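Local coordinates for protein endonuclease 2 (Arabidopsis thaliana, PDB 4CXP) that cleaves RNA and single-stranded DNA, and double-stranded DNA less well, as a metal-dependent endonuclease that leaves 5'-phosphorylated products, at residues D45-K48 with F49-W53; Y68-N71 with R72-D76; D207-A210 with S211-I214; L254-T257 with L258-F262; Q215-D219 with W220-G224. All coordinates share one frame; numbering follows the deposited sequence.

In the fold
All five contacts are local, within single turns or helices. Contact 1 is a surface loop, where charged side chains meet zinc and sulfate and a tryptophan meets glycan sugars, whereas contact 4 is buried in the last helix, with aliphatic packing on one flank and polar anchors on others. Contacts 3 and 5 adjoin on helix 206-221: the first keeps regular helical bonding, and the second widens into a pi-type turn near the helix end. Contact 2, a short helical turn clamped by a carboxylate, touches contact 3 through Tyr68 and Asp207, a probable hydrogen bond. Contacts 4 and 5 lie on opposite sides of the chain's centre, their centres about 29 Å apart.

Contact 1: residues D45-K48 with F49-W53; sequences DRVK and FRYHW. With ZN (zinc ion), chain E; NAG (2-acetamido-2-deoxy-beta-D-glucopyranose), chain B; NAG (2-acetamido-2-deoxy-beta-D-glucopyranose), chain C; SO4 (sulfate ion), chain I.
Phe49 starts the second half of the turn, its CB 3.6 Å from Lys48 C. Arg50 reaches back to the carbonyl of Arg46: NH2 donates to Arg46 O over 2.9 Å in a nearly straight bond (172°), with the oxygen in the guanidinium plane but the donor well above the carbonyl plane. CG1 of Val47 lies over one face of the same guanidinium. Arg46 and Arg50 run side by side, and each forms a salt bridge to sulfate other than the ion at the zinc, which would be expected to offset their like charges. Tyr51 N closes the turn on Val47 O (2.8 Å), while its ring carbon CD2 lies 3.8 Å from Val47 CG2 and its hydroxyl is bonded to Glu113. His52, with CG anti to the backbone N (chi1 -156°), brings ND1 to Lys48 O at 3.1 Å, in both the ring and carbonyl planes. Trp53 lays its indole between Tyr51 CB on one face and the glycan sugars on the other, where C1 of NAG in chain B sits over the ring. Were the indole cut back to an alanine, the sugars would probably lose their flat support and Tyr51 CB its cover. At the opposite end, residues 45-49 belong to the substrate-binding site: Asp45 OD1 binds zinc at 2.4 Å, and the extended Lys48 chain carries NZ to sulfate O2 at 2.8 Å and into a salt bridge with Asp45 OD1; both residues are probably important for catalysis. The loop lies between helix 19-28 and strand 60-62; His58, with His120 and Asp124 of helix 111-124, completes the zinc's protein ligands.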
# COMPACT_ATOMS: atom_id res chain seq x y z
N ASP A 45 0.35 9.39 -6.90
CA ASP A 45 -1.04 9.61 -7.30
C ASP A 45 -1.22 10.91 -8.08
O ASP A 45 -2.10 10.98 -8.93
CB ASP A 45 -1.98 9.62 -6.08
CG ASP A 45 -2.42 8.27 -5.64
OD1 ASP A 45 -2.16 7.25 -6.28
OD2 ASP A 45 -3.06 8.25 -4.57
N ARG A 46 -0.36 11.89 -7.83
CA ARG A 46 -0.44 13.21 -8.46
C ARG A 46 0.21 13.27 -9.84
O ARG A 46 0.21 14.32 -10.45
CB ARG A 46 0.16 14.27 -7.55
CG ARG A 46 -0.66 14.50 -6.30
CD ARG A 46 -0.22 15.78 -5.60
NE ARG A 46 1.14 15.69 -5.09
CZ ARG A 46 2.21 16.26 -5.64
NH1 ARG A 46 2.10 17.00 -6.76
NH2 ARG A 46 3.38 16.10 -5.07
N VAL A 47 0.75 12.16 -10.32
CA VAL A 47 1.28 12.08 -11.70
C VAL A 47 0.56 11.03 -12.55
O VAL A 47 1.01 10.67 -13.63
CB VAL A 47 2.81 11.89 -11.75
CG1 VAL A 47 3.50 13.09 -11.11
CG2 VAL A 47 3.26 10.58 -11.12
N LYS A 48 -0.60 10.58 -12.09
CA LYS A 48 -1.40 9.61 -12.85
C LYS A 48 -1.78 10.09 -14.24
O LYS A 48 -1.98 9.26 -15.13
CB LYS A 48 -2.68 9.22 -12.08
CG LYS A 48 -2.44 8.21 -10.99
CD LYS A 48 -3.72 7.95 -10.21
CE LYS A 48 -3.53 6.90 -9.13
NZ LYS A 48 -4.74 6.79 -8.28
N PHE A 49 -1.94 11.40 -14.42
CA PHE A 49 -2.31 11.96 -15.73
C PHE A 49 -1.14 12.59 -16.45
O PHE A 49 -1.04 12.46 -17.65
CB PHE A 49 -3.50 12.90 -15.58
CG PHE A 49 -4.75 12.17 -15.24
CD1 PHE A 49 -5.46 11.53 -16.23
CD2 PHE A 49 -5.14 12.02 -13.93
CE1 PHE A 49 -6.59 10.81 -15.94
CE2 PHE A 49 -6.28 11.29 -13.62
CZ PHE A 49 -7.00 10.68 -14.62
N ARG A 50 -0.27 13.26 -15.73
CA ARG A 50 0.95 13.79 -16.37
C ARG A 50 1.81 12.66 -16.92
O ARG A 50 2.39 12.79 -17.99
CB ARG A 50 1.73 14.62 -15.39
CG ARG A 50 1.15 16.00 -15.20
CD ARG A 50 1.94 16.81 -14.20
NE ARG A 50 1.76 16.35 -12.84
CZ ARG A 50 2.44 16.82 -11.80
NH1 ARG A 50 3.37 17.75 -11.96
NH2 ARG A 50 2.19 16.37 -10.58
N TYR A 51 1.88 11.55 -16.19
CA TYR A 51 2.56 10.32 -16.62
C TYR A 51 1.49 9.26 -16.78
O TYR A 51 1.28 8.41 -15.92
CB TYR A 51 3.58 9.85 -15.58
CG TYR A 51 4.78 10.74 -15.32
CD1 TYR A 51 5.23 11.69 -16.22
CD2 TYR A 51 5.50 10.57 -14.14
CE1 TYR A 51 6.36 12.45 -15.94
CE2 TYR A 51 6.62 11.33 -13.85
CZ TYR A 51 7.05 12.27 -14.75
OH TYR A 51 8.18 13.01 -14.48
N HIS A 52 0.74 9.33 -17.86
CA HIS A 52 -0.47 8.52 -17.95
C HIS A 52 -0.14 7.01 -18.01
O HIS A 52 -0.92 6.18 -17.53
CB HIS A 52 -1.32 9.05 -19.09
CG HIS A 52 -2.78 8.73 -18.98
ND1 HIS A 52 -3.47 8.53 -17.79
CD2 HIS A 52 -3.69 8.60 -19.97
CE1 HIS A 52 -4.74 8.27 -18.08
NE2 HIS A 52 -4.90 8.32 -19.39
N TRP A 53 1.04 6.68 -18.50
CA TRP A 53 1.58 5.33 -18.48
C TRP A 53 1.69 4.75 -17.07
O TRP A 53 1.84 3.54 -16.91
CB TRP A 53 2.98 5.32 -19.13
CG TRP A 53 3.93 6.35 -18.60
CD1 TRP A 53 4.22 7.54 -19.16
CD2 TRP A 53 4.75 6.25 -17.42
NE1 TRP A 53 5.14 8.21 -18.41
CE2 TRP A 53 5.50 7.44 -17.34
CE3 TRP A 53 4.93 5.28 -16.43
CZ2 TRP A 53 6.41 7.69 -16.31
CZ3 TRP A 53 5.82 5.53 -15.41
CH2 TRP A 53 6.55 6.73 -15.35
ZN ZN E . -1.90 4.92 -5.79
C1 NAG B . 8.48 5.24 -18.71
C2 NAG B . 9.19 6.32 -19.55
C3 NAG B . 8.18 7.08 -20.39
C4 NAG B . 7.33 6.12 -21.20
C5 NAG B . 6.77 5.01 -20.30
C6 NAG B . 6.02 3.95 -21.10
C7 NAG B . 11.29 7.13 -18.60
C8 NAG B . 11.97 8.20 -17.80
N2 NAG B . 9.97 7.26 -18.75
O3 NAG B . 8.85 8.00 -21.23
O4 NAG B . 6.27 6.89 -21.76
O5 NAG B . 7.80 4.37 -19.60
O6 NAG B . 5.62 2.90 -20.25
O7 NAG B . 11.93 6.20 -19.07
C1 NAG C . 9.83 1.70 -15.11
C2 NAG C . 8.42 1.70 -15.77
C3 NAG C . 8.49 2.46 -17.08
C4 NAG C . 9.07 3.86 -16.83
C5 NAG C . 10.34 3.79 -15.99
C6 NAG C . 10.78 5.16 -15.50
C7 NAG C . 7.18 -0.32 -15.09
C8 NAG C . 6.69 -1.68 -15.47
N2 NAG C . 7.88 0.36 -16.01
O3 NAG C . 7.19 2.51 -17.69
O4 NAG C . 9.46 4.51 -18.03
O5 NAG C . 10.20 3.00 -14.83
O6 NAG C . 9.72 5.76 -14.79
O7 NAG C . 6.96 0.15 -13.97
S SO4 I . -4.54 5.25 -4.84
O1 SO4 I . -5.03 6.68 -4.83
O2 SO4 I . -4.19 4.81 -6.31
O3 SO4 I . -5.57 4.46 -4.05
O4 SO4 I . -3.23 5.23 -4.12

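Contact 2: residues Y68-N71 with R72-D76; sequences YQYN and RDCKD
The short helix 70-73 begins after Gln69, its N-cap residue, which exchanges two hydrogen bonds with Asp73. Gln69 N donates to Asp73 OD2 at 3.0 Å (168°), arriving from above the carboxylate plane, and Asp73 N returns a bond to Gln69 O at 2.8 Å. Arg72 grips the same carboxylate side-on: NE meets OD1 of Asp73 at 2.8 Å, and NH2 uses the syn lone pair of OD2. Thus OD2 takes two donors. A lysine in place of Asp73 would probably leave Gln69 N without its acceptor and set a positive charge against Arg72. Tyr68 to Arg72 probably take part in substrate binding, and the turn packs on strand 60-62 and helix 206-221. The Tyr68 ring runs antiparallel to the Asp73 side chain, its CD1 3.6 Å from Asp73 OD2, and its hydroxyl bonds to Asp207. After the helix, Cys74 N donates to Tyr70 O at 2.8 Å, and its CB sits over the Tyr70 ring in a CH-pi contact, 3.8 Å from the centroid. With Cys74 SG anti to its own N (chi1 -168°), the sulfur meets Tyr70 CE2 obliquely at 3.7 Å and continues into the disulfide with Cys84.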
# COMPACT_ATOMS: atom_id res chain seq x y z
N TYR A 68 -3.76 -14.89 -7.23
CA TYR A 68 -2.93 -13.98 -8.00
C TYR A 68 -1.73 -14.76 -8.53
O TYR A 68 -1.11 -15.51 -7.79
CB TYR A 68 -2.43 -12.82 -7.14
CG TYR A 68 -1.26 -12.10 -7.76
CD1 TYR A 68 -1.43 -11.24 -8.83
CD2 TYR A 68 0.04 -12.33 -7.32
CE1 TYR A 68 -0.35 -10.63 -9.45
CE2 TYR A 68 1.12 -11.71 -7.91
CZ TYR A 68 0.93 -10.86 -8.97
OH TYR A 68 2.00 -10.20 -9.56
N GLN A 69 -1.43 -14.56 -9.80
CA GLN A 69 -0.20 -15.07 -10.41
C GLN A 69 0.36 -13.98 -11.31
O GLN A 69 -0.36 -13.43 -12.14
CB GLN A 69 -0.45 -16.33 -11.24
CG GLN A 69 -1.01 -17.50 -10.44
CD GLN A 69 -1.24 -18.75 -11.26
OE1 GLN A 69 -1.11 -19.87 -10.75
NE2 GLN A 69 -1.59 -18.57 -12.52
N TYR A 70 1.65 -13.68 -11.15
CA TYR A 70 2.28 -12.62 -11.93
C TYR A 70 2.09 -12.81 -13.43
O TYR A 70 1.66 -11.90 -14.14
CB TYR A 70 3.77 -12.53 -11.60
CG TYR A 70 4.50 -11.41 -12.30
CD1 TYR A 70 4.97 -11.55 -13.60
CD2 TYR A 70 4.71 -10.20 -11.67
CE1 TYR A 70 5.63 -10.52 -14.25
CE2 TYR A 70 5.37 -9.16 -12.30
CZ TYR A 70 5.82 -9.32 -13.58
OH TYR A 70 6.49 -8.29 -14.21
N ASN A 71 2.42 -13.97 -13.94
CA ASN A 71 2.36 -14.12 -15.39
C ASN A 71 0.95 -13.98 -15.93
O ASN A 71 0.76 -13.42 -17.01
CB ASN A 71 3.03 -15.42 -15.85
CG ASN A 71 4.54 -15.39 -15.66
OD1 ASN A 71 5.18 -14.34 -15.75
ND2 ASN A 71 5.12 -16.56 -15.43
N ARG A 72 -0.04 -14.43 -15.18
CA ARG A 72 -1.43 -14.35 -15.62
C ARG A 72 -1.97 -12.91 -15.48
O ARG A 72 -2.68 -12.43 -16.35
CB ARG A 72 -2.30 -15.25 -14.74
CG ARG A 72 -3.70 -15.48 -15.27
CD ARG A 72 -4.53 -16.30 -14.29
NE ARG A 72 -4.69 -15.59 -13.03
CZ ARG A 72 -5.02 -16.15 -11.87
NH1 ARG A 72 -5.26 -17.45 -11.75
NH2 ARG A 72 -5.11 -15.38 -10.79
N ASP A 73 -1.65 -12.25 -14.37
CA ASP A 73 -2.36 -11.04 -13.96
C ASP A 73 -1.58 -9.75 -14.09
O ASP A 73 -2.19 -8.67 -14.12
CB ASP A 73 -2.83 -11.18 -12.50
CG ASP A 73 -3.69 -12.40 -12.26
OD1 ASP A 73 -4.49 -12.77 -13.14
OD2 ASP A 73 -3.60 -12.98 -11.17
N CYS A 74 -0.25 -9.82 -14.11
CA CYS A 74 0.51 -8.58 -14.14
C CYS A 74 0.64 -8.08 -15.57
O CYS A 74 1.59 -8.40 -16.29
CB CYS A 74 1.85 -8.70 -13.44
SG CYS A 74 2.53 -7.04 -13.23
N LYS A 75 -0.37 -7.31 -15.96
CA LYS A 75 -0.47 -6.74 -17.29
C LYS A 75 -1.49 -5.61 -17.23
O LYS A 75 -2.35 -5.58 -16.35
CB LYS A 75 -0.91 -7.80 -18.31
CG LYS A 75 -2.32 -8.34 -18.08
CD LYS A 75 -2.52 -9.72 -18.68
CE LYS A 75 -3.97 -10.16 -18.61
NZ LYS A 75 -4.51 -10.28 -17.23
N ASP A 76 -1.37 -4.66 -18.14
CA ASP A 76 -2.35 -3.59 -18.20
C ASP A 76 -3.50 -3.99 -19.11
O ASP A 76 -3.55 -5.13 -19.58
CB ASP A 76 -1.70 -2.23 -18.56
CG ASP A 76 -1.14 -2.19 -19.96
OD1 ASP A 76 -1.46 -3.08 -20.75
OD2 ASP A 76 -0.39 -1.24 -20.25
O HOH W 1 2.20 -10.92 -17.36

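Contact 3: residues D207-A210 with S211-I214; sequences DIYA and SEGI
Four successive i to i+4 backbone bonds, Ser211 to Asp207, Glu212 to Ile208, Gly213 to Tyr209 and Ile214 to Ala210, hold this stretch in regular alpha-helical form. Ser211 N lies 3.0 Å from Asp207 O. Glu212 N is slightly farther from Ile208 O, at 3.2 Å. Ser211 folds its hydroxyl back along the helix: OG lies anti to the carbonyl carbon (chi1 -74°), 3.2 Å from Asp207 O. A water spans the same two residues, 2.8 Å from Ser211 OG and giving a weak bond to Asp207 O. Glu212 also leans back over the preceding turn. Its CG comes to 3.3 Å from Ile208 O, and OE2 reaches the methyl CG2 of Ile208 at 4.0 Å, while OE1 lies obliquely to the Tyr209 ring. That carboxylate is held by salt bridges from OE1 to Arg246 and Arg253 of helix 233-262, which probably favour its charged form. CG2 of Ile214 approaches Ala210 O at 3.6 Å. Ala210 and Ile214 both pack on strands 60-62 and 131-133, and Asp207 OD2 is hydrogen-bonded to the hydroxyl of Tyr90. The pattern is that of an amphipathic helix in the mostly helical S1/P1 nuclease fold, its apolar flank set against the two-stranded parallel sheet, with Glu212 tied to helix 233-262.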
# COMPACT_ATOMS: atom_id res chain seq x y z
N ASP A 207 5.11 -10.25 -5.24
CA ASP A 207 4.10 -11.24 -5.53
C ASP A 207 3.55 -11.89 -4.25
O ASP A 207 2.39 -12.29 -4.19
CB ASP A 207 4.63 -12.28 -6.52
CG ASP A 207 4.98 -11.66 -7.87
OD1 ASP A 207 4.34 -10.67 -8.28
OD2 ASP A 207 5.94 -12.12 -8.53
N ILE A 208 4.39 -11.98 -3.22
CA ILE A 208 3.97 -12.48 -1.92
C ILE A 208 2.85 -11.59 -1.37
O ILE A 208 1.83 -12.04 -0.85
CB ILE A 208 5.18 -12.49 -0.93
CG1 ILE A 208 6.28 -13.44 -1.44
CG2 ILE A 208 4.74 -12.85 0.48
CD1 ILE A 208 5.85 -14.87 -1.63
N TYR A 209 3.07 -10.28 -1.47
CA TYR A 209 2.20 -9.30 -0.88
C TYR A 209 0.87 -9.23 -1.62
O TYR A 209 -0.20 -9.11 -1.02
CB TYR A 209 2.86 -7.92 -0.82
CG TYR A 209 4.32 -7.94 -0.39
CD1 TYR A 209 4.84 -8.94 0.44
CD2 TYR A 209 5.19 -6.96 -0.82
CE1 TYR A 209 6.17 -8.98 0.79
CE2 TYR A 209 6.54 -6.99 -0.45
CZ TYR A 209 7.01 -8.00 0.36
OH TYR A 209 8.34 -8.03 0.73
N ALA A 210 0.95 -9.33 -2.94
CA ALA A 210 -0.24 -9.34 -3.76
C ALA A 210 -1.10 -10.56 -3.51
O ALA A 210 -2.32 -10.48 -3.46
CB ALA A 210 0.12 -9.22 -5.24
N SER A 211 -0.47 -11.72 -3.36
CA SER A 211 -1.23 -12.96 -3.09
C SER A 211 -1.96 -12.89 -1.77
O SER A 211 -3.12 -13.32 -1.68
CB SER A 211 -0.30 -14.17 -3.16
OG SER A 211 0.03 -14.45 -4.48
N GLU A 212 -1.34 -12.32 -0.74
CA GLU A 212 -2.03 -12.06 0.53
C GLU A 212 -3.20 -11.13 0.32
O GLU A 212 -4.24 -11.27 0.96
CB GLU A 212 -1.08 -11.38 1.53
CG GLU A 212 0.12 -12.19 2.02
CD GLU A 212 1.20 -11.36 2.67
OE1 GLU A 212 1.17 -10.12 2.54
OE2 GLU A 212 2.09 -11.95 3.35
N GLY A 213 -3.00 -10.11 -0.51
CA GLY A 213 -3.99 -9.07 -0.71
C GLY A 213 -5.25 -9.53 -1.36
O GLY A 213 -6.34 -9.17 -0.91
N ILE A 214 -5.16 -10.33 -2.43
CA ILE A 214 -6.38 -10.83 -3.05
C ILE A 214 -7.12 -11.76 -2.09
O ILE A 214 -8.34 -11.78 -2.04
CB ILE A 214 -6.12 -11.46 -4.42
CG1 ILE A 214 -7.39 -12.01 -5.06
CG2 ILE A 214 -5.14 -12.61 -4.36
CD1 ILE A 214 -8.43 -11.00 -5.42
O HOH W 2 2.68 -15.22 -4.68

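Contact 4: residues L254-T257 with L258-F262; sequences LAAT and LNRIF
Leu254 and Leu258 meet one turn apart near the end of helix 233-262, the last helix of the S1/P1 nuclease fold. Their CD1 methyls approach to 3.9 Å, and CG of Leu258 also rests 3.3 Å from Leu254 O. This flank is the tightly packed one: Leu254 and Leu258 face helix 111-124, and Thr257 places CG2 3.9 Å from Ile261 CD1 beside helix 85-96. Unbroken i to i+4 bonding supports both residue pairs, as in Leu258 N to Leu254 O (3.0 Å, 173°). The Ala256 and Arg260 side is nearer solvent, both residues being partly exposed, though Ala256 CB still meets Arg260 NH1 at 3.8 Å. Asn259, also partly exposed, is fixed from outside the turn, its amide bonding to the backbone of Arg16 and Asp18. Residues from Ala256 onward belong to a propeptide removed in the mature form, although they continue the helix here without a break. Arg260 is bent at its third torsion (chi3 -65°), which swings the guanidinium back over its own helix, and NE and NH1 bond to the carbonyls of Thr203 and Glu197. One face of that guanidinium lies over Ala256 O, which sits 3.6 Å above its centre.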
# COMPACT_ATOMS: atom_id res chain seq x y z
N LEU A 254 8.37 -1.91 3.22
CA LEU A 254 9.03 -0.81 2.56
C LEU A 254 10.41 -0.60 3.15
O LEU A 254 11.40 -0.48 2.42
CB LEU A 254 8.19 0.45 2.62
CG LEU A 254 8.82 1.70 2.00
CD1 LEU A 254 9.27 1.48 0.56
CD2 LEU A 254 7.85 2.86 2.10
N ALA A 255 10.52 -0.57 4.48
CA ALA A 255 11.83 -0.39 5.10
C ALA A 255 12.76 -1.54 4.77
O ALA A 255 13.94 -1.31 4.47
CB ALA A 255 11.71 -0.23 6.59
N ALA A 256 12.29 -2.78 4.85
CA ALA A 256 13.16 -3.91 4.61
C ALA A 256 13.69 -3.89 3.18
O ALA A 256 14.84 -4.25 2.92
CB ALA A 256 12.44 -5.20 4.90
N THR A 257 12.83 -3.51 2.24
CA THR A 257 13.20 -3.43 0.84
C THR A 257 14.23 -2.32 0.60
O THR A 257 15.25 -2.55 -0.05
CB THR A 257 11.95 -3.28 -0.03
OG1 THR A 257 11.08 -4.39 0.20
CG2 THR A 257 12.31 -3.22 -1.48
N LEU A 258 13.98 -1.13 1.13
CA LEU A 258 14.95 -0.04 1.01
C LEU A 258 16.27 -0.40 1.67
O LEU A 258 17.35 -0.08 1.15
CB LEU A 258 14.40 1.26 1.57
CG LEU A 258 13.17 1.84 0.84
CD1 LEU A 258 12.69 3.10 1.52
CD2 LEU A 258 13.44 2.10 -0.63
N ASN A 259 16.22 -1.08 2.82
CA ASN A 259 17.45 -1.49 3.47
C ASN A 259 18.26 -2.45 2.59
O ASN A 259 19.48 -2.32 2.47
CB ASN A 259 17.16 -2.13 4.83
CG ASN A 259 16.77 -1.10 5.87
OD1 ASN A 259 16.98 0.09 5.71
ND2 ASN A 259 16.19 -1.57 6.96
N ARG A 260 17.59 -3.39 1.95
CA ARG A 260 18.29 -4.29 1.02
C ARG A 260 18.84 -3.54 -0.17
O ARG A 260 19.97 -3.79 -0.59
CB ARG A 260 17.34 -5.39 0.55
CG ARG A 260 17.14 -6.50 1.55
CD ARG A 260 16.36 -7.69 1.00
NE ARG A 260 14.98 -7.36 0.64
CZ ARG A 260 13.93 -7.42 1.44
NH1 ARG A 260 14.04 -7.88 2.69
NH2 ARG A 260 12.75 -7.08 0.96
N ILE A 261 18.06 -2.64 -0.76
CA ILE A 261 18.47 -1.90 -1.95
C ILE A 261 19.71 -1.08 -1.70
O ILE A 261 20.64 -1.08 -2.50
CB ILE A 261 17.33 -0.94 -2.40
CG1 ILE A 261 16.19 -1.72 -3.03
CG2 ILE A 261 17.85 0.11 -3.37
CD1 ILE A 261 14.94 -0.88 -3.19
N PHE A 262 19.72 -0.33 -0.60
CA PHE A 262 20.78 0.63 -0.35
C PHE A 262 21.96 0.04 0.41
O PHE A 262 22.97 0.72 0.57
CB PHE A 262 20.22 1.84 0.37
CG PHE A 262 19.25 2.65 -0.46
CD1 PHE A 262 19.63 3.17 -1.70
CD2 PHE A 262 17.98 2.94 0.00
CE1 PHE A 262 18.74 3.92 -2.44
CE2 PHE A 262 17.11 3.71 -0.74
CZ PHE A 262 17.48 4.18 -1.96

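Contact 5: residues Q215-D219 with W220-G224; sequences QAACD and WAYKG
Ala216 O takes two backbone donors, Trp220 N at 2.8 Å and Ala221 N at 3.1 Å, marking the point where helix 206-221 widens. CB of Ala216 lies beside the Trp220 indole, 4.4 Å from CD1. Ala217 continues the wide pi-type turn: its O receives Tyr222 N at 2.8 Å nearly straight on, an i to i+5 bond, plus a weak one from Ala221 N. With CG anti to the carbonyl carbon (chi1 -70°), Tyr222 lies back along this turn, CD2 3.5 Å from Ala217 O, and its hydroxyl bonds to Asp136 and Tyr133 N. Cys218 points away from the second segment to its disulfide with Cys66, while its O approaches Lys223 CB. At Asp219 the backbone O also meets Lys223 CB, at 3.3 Å. Its carboxylate is held from within the helix by Gln215, whose NE2 donates to Asp219 OD2 in a straight bond (2.8 Å, 170°), and OD1 accepts a water that is weakly linked to Lys223 NZ. Asp219 OD1 and Lys223 NZ, 5.6 Å apart, are thus joined through water rather than by a direct salt bridge, so their attraction is likely to be softened, while carbonyls shared by two N-H groups mark the wide turn.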
# COMPACT_ATOMS: atom_id res chain seq x y z
N GLN A 215 -6.38 -12.52 -1.28
CA GLN A 215 -7.03 -13.38 -0.29
C GLN A 215 -7.81 -12.52 0.71
O GLN A 215 -8.94 -12.82 1.05
CB GLN A 215 -6.00 -14.28 0.39
CG GLN A 215 -6.60 -15.39 1.22
CD GLN A 215 -7.39 -16.37 0.41
OE1 GLN A 215 -6.87 -17.00 -0.53
NE2 GLN A 215 -8.64 -16.55 0.76
N ALA A 216 -7.21 -11.41 1.15
CA ALA A 216 -7.89 -10.46 2.03
C ALA A 216 -9.08 -9.80 1.34
O ALA A 216 -10.10 -9.54 1.97
CB ALA A 216 -6.93 -9.39 2.53
N ALA A 217 -8.94 -9.50 0.05
CA ALA A 217 -10.06 -8.94 -0.68
C ALA A 217 -11.26 -9.89 -0.61
O ALA A 217 -12.39 -9.47 -0.35
CB ALA A 217 -9.68 -8.65 -2.12
N CYS A 218 -11.00 -11.19 -0.81
CA CYS A 218 -12.06 -12.20 -0.73
C CYS A 218 -12.66 -12.33 0.64
O CYS A 218 -13.88 -12.34 0.81
CB CYS A 218 -11.54 -13.58 -1.15
SG CYS A 218 -11.36 -13.81 -2.92
N ASP A 219 -11.80 -12.48 1.63
CA ASP A 219 -12.26 -12.88 2.97
C ASP A 219 -12.73 -11.73 3.83
O ASP A 219 -13.47 -11.94 4.78
CB ASP A 219 -11.15 -13.62 3.71
CG ASP A 219 -10.73 -14.92 3.04
OD1 ASP A 219 -11.60 -15.61 2.47
OD2 ASP A 219 -9.54 -15.24 3.12
N TRP A 220 -12.26 -10.52 3.53
CA TRP A 220 -12.53 -9.36 4.35
C TRP A 220 -13.20 -8.21 3.61
O TRP A 220 -14.14 -7.59 4.13
CB TRP A 220 -11.25 -8.84 5.01
CG TRP A 220 -10.66 -9.73 6.04
CD1 TRP A 220 -9.46 -10.39 5.99
CD2 TRP A 220 -11.19 -9.98 7.34
NE1 TRP A 220 -9.23 -11.05 7.17
CE2 TRP A 220 -10.28 -10.82 8.02
CE3 TRP A 220 -12.35 -9.56 8.00
CZ2 TRP A 220 -10.50 -11.27 9.32
CZ3 TRP A 220 -12.56 -10.01 9.31
CH2 TRP A 220 -11.65 -10.84 9.95
N ALA A 221 -12.71 -7.85 2.43
CA ALA A 221 -13.23 -6.64 1.79
C ALA A 221 -14.57 -6.87 1.12
O ALA A 221 -15.56 -6.23 1.44
CB ALA A 221 -12.20 -6.05 0.82
N TYR A 222 -14.59 -7.79 0.16
CA TYR A 222 -15.81 -8.11 -0.55
C TYR A 222 -16.79 -8.91 0.30
O TYR A 222 -18.00 -8.88 0.05
CB TYR A 222 -15.48 -8.96 -1.77
CG TYR A 222 -14.76 -8.30 -2.92
CD1 TYR A 222 -15.22 -7.13 -3.49
CD2 TYR A 222 -13.67 -8.92 -3.51
CE1 TYR A 222 -14.60 -6.58 -4.60
CE2 TYR A 222 -13.05 -8.39 -4.62
CZ TYR A 222 -13.52 -7.21 -5.16
OH TYR A 222 -12.90 -6.72 -6.30
N LYS A 223 -16.30 -9.65 1.28
CA LYS A 223 -17.09 -10.59 2.05
C LYS A 223 -18.25 -9.90 2.73
O LYS A 223 -18.05 -8.97 3.49
CB LYS A 223 -16.22 -11.26 3.10
CG LYS A 223 -16.94 -12.23 4.02
CD LYS A 223 -17.60 -13.36 3.29
CE LYS A 223 -16.59 -14.30 2.70
NZ LYS A 223 -17.23 -15.58 2.27
N GLY A 224 -19.46 -10.39 2.47
CA GLY A 224 -20.65 -9.87 3.11
C GLY A 224 -21.23 -8.62 2.47
O GLY A 224 -22.28 -8.19 2.89
O HOH W 3 -14.04 -15.90 1.24